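Local coordinates for type IV secretion protein Dot (Legionella pneumophila, PDB 6KS5) that is a deubiquitinase that regulates the association of K63-linked polyubiquitin with the Legionella phagosome, probably by cleaving such chains, at residues A[117-122]-A[204-209]. Sequence-based numbering, arbitrary orientation.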
loop_
_atom_site.group_PDB
_atom_site.type_symbol
_atom_site.label_atom_id
_atom_site.label_comp_id
_atom_site.label_asym_id
_atom_site.label_seq_id
_atom_site.Cartn_x
_atom_site.Cartn_y
_atom_site.Cartn_z
ATOM N N SER A 117 -18.933 -3.866 -2.705
ATOM C CA SER A 117 -19.179 -5.197 -3.248
ATOM C C SER A 117 -18.774 -5.294 -4.712
ATOM O O SER A 117 -18.405 -6.378 -5.178
ATOM C CB SER A 117 -20.650 -5.565 -3.087
ATOM O OG SER A 117 -21.431 -4.931 -4.080
ATOM N N ALA A 118 -18.830 -4.179 -5.445
ATOM C CA ALA A 118 -18.461 -4.198 -6.859
ATOM C C ALA A 118 -16.997 -4.575 -7.036
ATOM O O ALA A 118 -16.665 -5.475 -7.816
ATOM C CB ALA A 118 -18.747 -2.838 -7.494
ATOM N N VAL A 119 -16.104 -3.890 -6.318
ATOM C CA VAL A 119 -14.689 -4.250 -6.347
ATOM C C VAL A 119 -14.494 -5.666 -5.822
ATOM O O VAL A 119 -13.666 -6.428 -6.337
ATOM C CB VAL A 119 -13.867 -3.221 -5.548
ATOM C CG1 VAL A 119 -12.478 -3.757 -5.233
ATOM C CG2 VAL A 119 -13.782 -1.906 -6.310
ATOM N N LYS A 120 -15.269 -6.048 -4.802
ATOM C CA LYS A 120 -15.181 -7.399 -4.254
ATOM C C LYS A 120 -15.434 -8.451 -5.326
ATOM O O LYS A 120 -14.793 -9.509 -5.330
ATOM C CB LYS A 120 -16.177 -7.563 -3.105
ATOM C CG LYS A 120 -16.283 -8.986 -2.547
ATOM C CD LYS A 120 -17.581 -9.178 -1.767
ATOM C CE LYS A 120 -17.324 -9.697 -0.359
ATOM N NZ LYS A 120 -18.576 -9.795 0.449
ATOM N N ALA A 121 -16.367 -8.184 -6.240
ATOM C CA ALA A 121 -16.676 -9.137 -7.298
ATOM C C ALA A 121 -15.766 -8.963 -8.510
ATOM O O ALA A 121 -15.366 -9.953 -9.129
ATOM C CB ALA A 121 -18.143 -9.006 -7.717
ATOM N N GLU A 122 -15.424 -7.721 -8.856
ATOM C CA GLU A 122 -14.542 -7.472 -9.991
ATOM C C GLU A 122 -13.107 -7.913 -9.732
ATOM O O GLU A 122 -12.319 -7.979 -10.683
ATOM C CB GLU A 122 -14.568 -5.987 -10.361
ATOM N N GLU A 204 -15.499 -14.303 4.061
ATOM C CA GLU A 204 -14.484 -13.668 4.891
ATOM C C GLU A 204 -13.162 -13.400 4.193
ATOM O O GLU A 204 -12.302 -12.759 4.801
ATOM C CB GLU A 204 -14.222 -14.515 6.146
ATOM C CG GLU A 204 -14.098 -16.003 5.877
ATOM C CD GLU A 204 -13.468 -16.743 7.038
ATOM O OE1 GLU A 204 -12.507 -16.199 7.629
ATOM O OE2 GLU A 204 -13.932 -17.863 7.358
ATOM N N GLY A 205 -12.958 -13.857 2.956
ATOM C CA GLY A 205 -11.666 -13.667 2.313
ATOM C C GLY A 205 -11.395 -12.222 1.939
ATOM O O GLY A 205 -10.292 -11.710 2.158
ATOM N N TYR A 206 -12.397 -11.542 1.374
ATOM C CA TYR A 206 -12.226 -10.158 0.944
ATOM C C TYR A 206 -11.934 -9.239 2.121
ATOM O O TYR A 206 -11.045 -8.381 2.035
ATOM C CB TYR A 206 -13.476 -9.682 0.204
ATOM C CG TYR A 206 -13.370 -8.293 -0.394
ATOM C CD1 TYR A 206 -12.352 -7.978 -1.281
ATOM C CD2 TYR A 206 -14.299 -7.305 -0.090
ATOM C CE1 TYR A 206 -12.253 -6.722 -1.838
ATOM C CE2 TYR A 206 -14.206 -6.042 -0.647
ATOM C CZ TYR A 206 -13.179 -5.762 -1.526
ATOM O OH TYR A 206 -13.060 -4.516 -2.098
ATOM N N THR A 207 -12.667 -9.392 3.229
ATOM C CA THR A 207 -12.448 -8.491 4.355
ATOM C C THR A 207 -11.090 -8.744 4.999
ATOM O O THR A 207 -10.391 -7.794 5.364
ATOM C CB THR A 207 -13.578 -8.612 5.385
ATOM O OG1 THR A 207 -13.393 -9.782 6.189
ATOM C CG2 THR A 207 -14.939 -8.672 4.697
ATOM N N LEU A 208 -10.685 -10.014 5.116
ATOM C CA LEU A 208 -9.344 -10.328 5.607
ATOM C C LEU A 208 -8.277 -9.648 4.761
ATOM O O LEU A 208 -7.255 -9.177 5.277
ATOM C CB LEU A 208 -9.121 -11.837 5.593
ATOM C CG LEU A 208 -9.656 -12.698 6.728
ATOM C CD1 LEU A 208 -9.489 -14.147 6.345
ATOM C CD2 LEU A 208 -8.924 -12.391 8.018
ATOM N N TYR A 209 -8.506 -9.590 3.452
ATOM C CA TYR A 209 -7.577 -8.924 2.554
ATOM C C TYR A 209 -7.498 -7.437 2.857
ATOM O O TYR A 209 -6.401 -6.865 2.919
ATOM C CB TYR A 209 -8.027 -9.172 1.123
ATOM C CG TYR A 209 -7.150 -8.598 0.044
ATOM C CD1 TYR A 209 -5.793 -8.878 -0.012
ATOM C CD2 TYR A 209 -7.697 -7.804 -0.950
ATOM C CE1 TYR A 209 -5.009 -8.368 -1.026
ATOM C CE2 TYR A 209 -6.927 -7.294 -1.957
ATOM C CZ TYR A 209 -5.588 -7.575 -1.996
ATOM O OH TYR A 209 -4.835 -7.046 -3.020
#
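Tyr206 of the long helix 193-214 reaches across to the short helix 117-122, and one face of its ring packs against the start of the Lys120 side chain. The touch is a CH-pi contact: Lys120 CB sits 3.6 Å from the centroid of the Tyr206 ring, 19° off the ring normal and offset toward the CD2-CE2 side. From there the lysine chain runs back along the tyrosine toward its root, with Lys120 CG 3.6 Å from Tyr206 CD2 and Lys120 CE 3.9 Å from Tyr206 CB. A bend at chi3 of Lys120 (-126°) lets the chain follow the tyrosine and brings NZ to the carbonyl oxygen of Asp202, to which it is hydrogen-bonded. Trp201 meets the Tyr206 ring at about 55° and also donates through NE1 to the carbonyl oxygen of Lys120, so the turn of helix 193-214 just before the contact joins in the same attachment. At the far end of the ring, Val119 CG1 comes within 3.3 Å of Tyr206 OH, its side chain crossing the tyrosine at about a right angle. Val119 also packs on Val231 of helix 222-231, and the tyrosine hydroxyl has a weak hydrogen bond with the carbonyl oxygen of Leu113. No hydrogen bond links 117-122 directly to 204-209; their association is therefore apolar, while the Lys120 amine finds its polar partner just outside it.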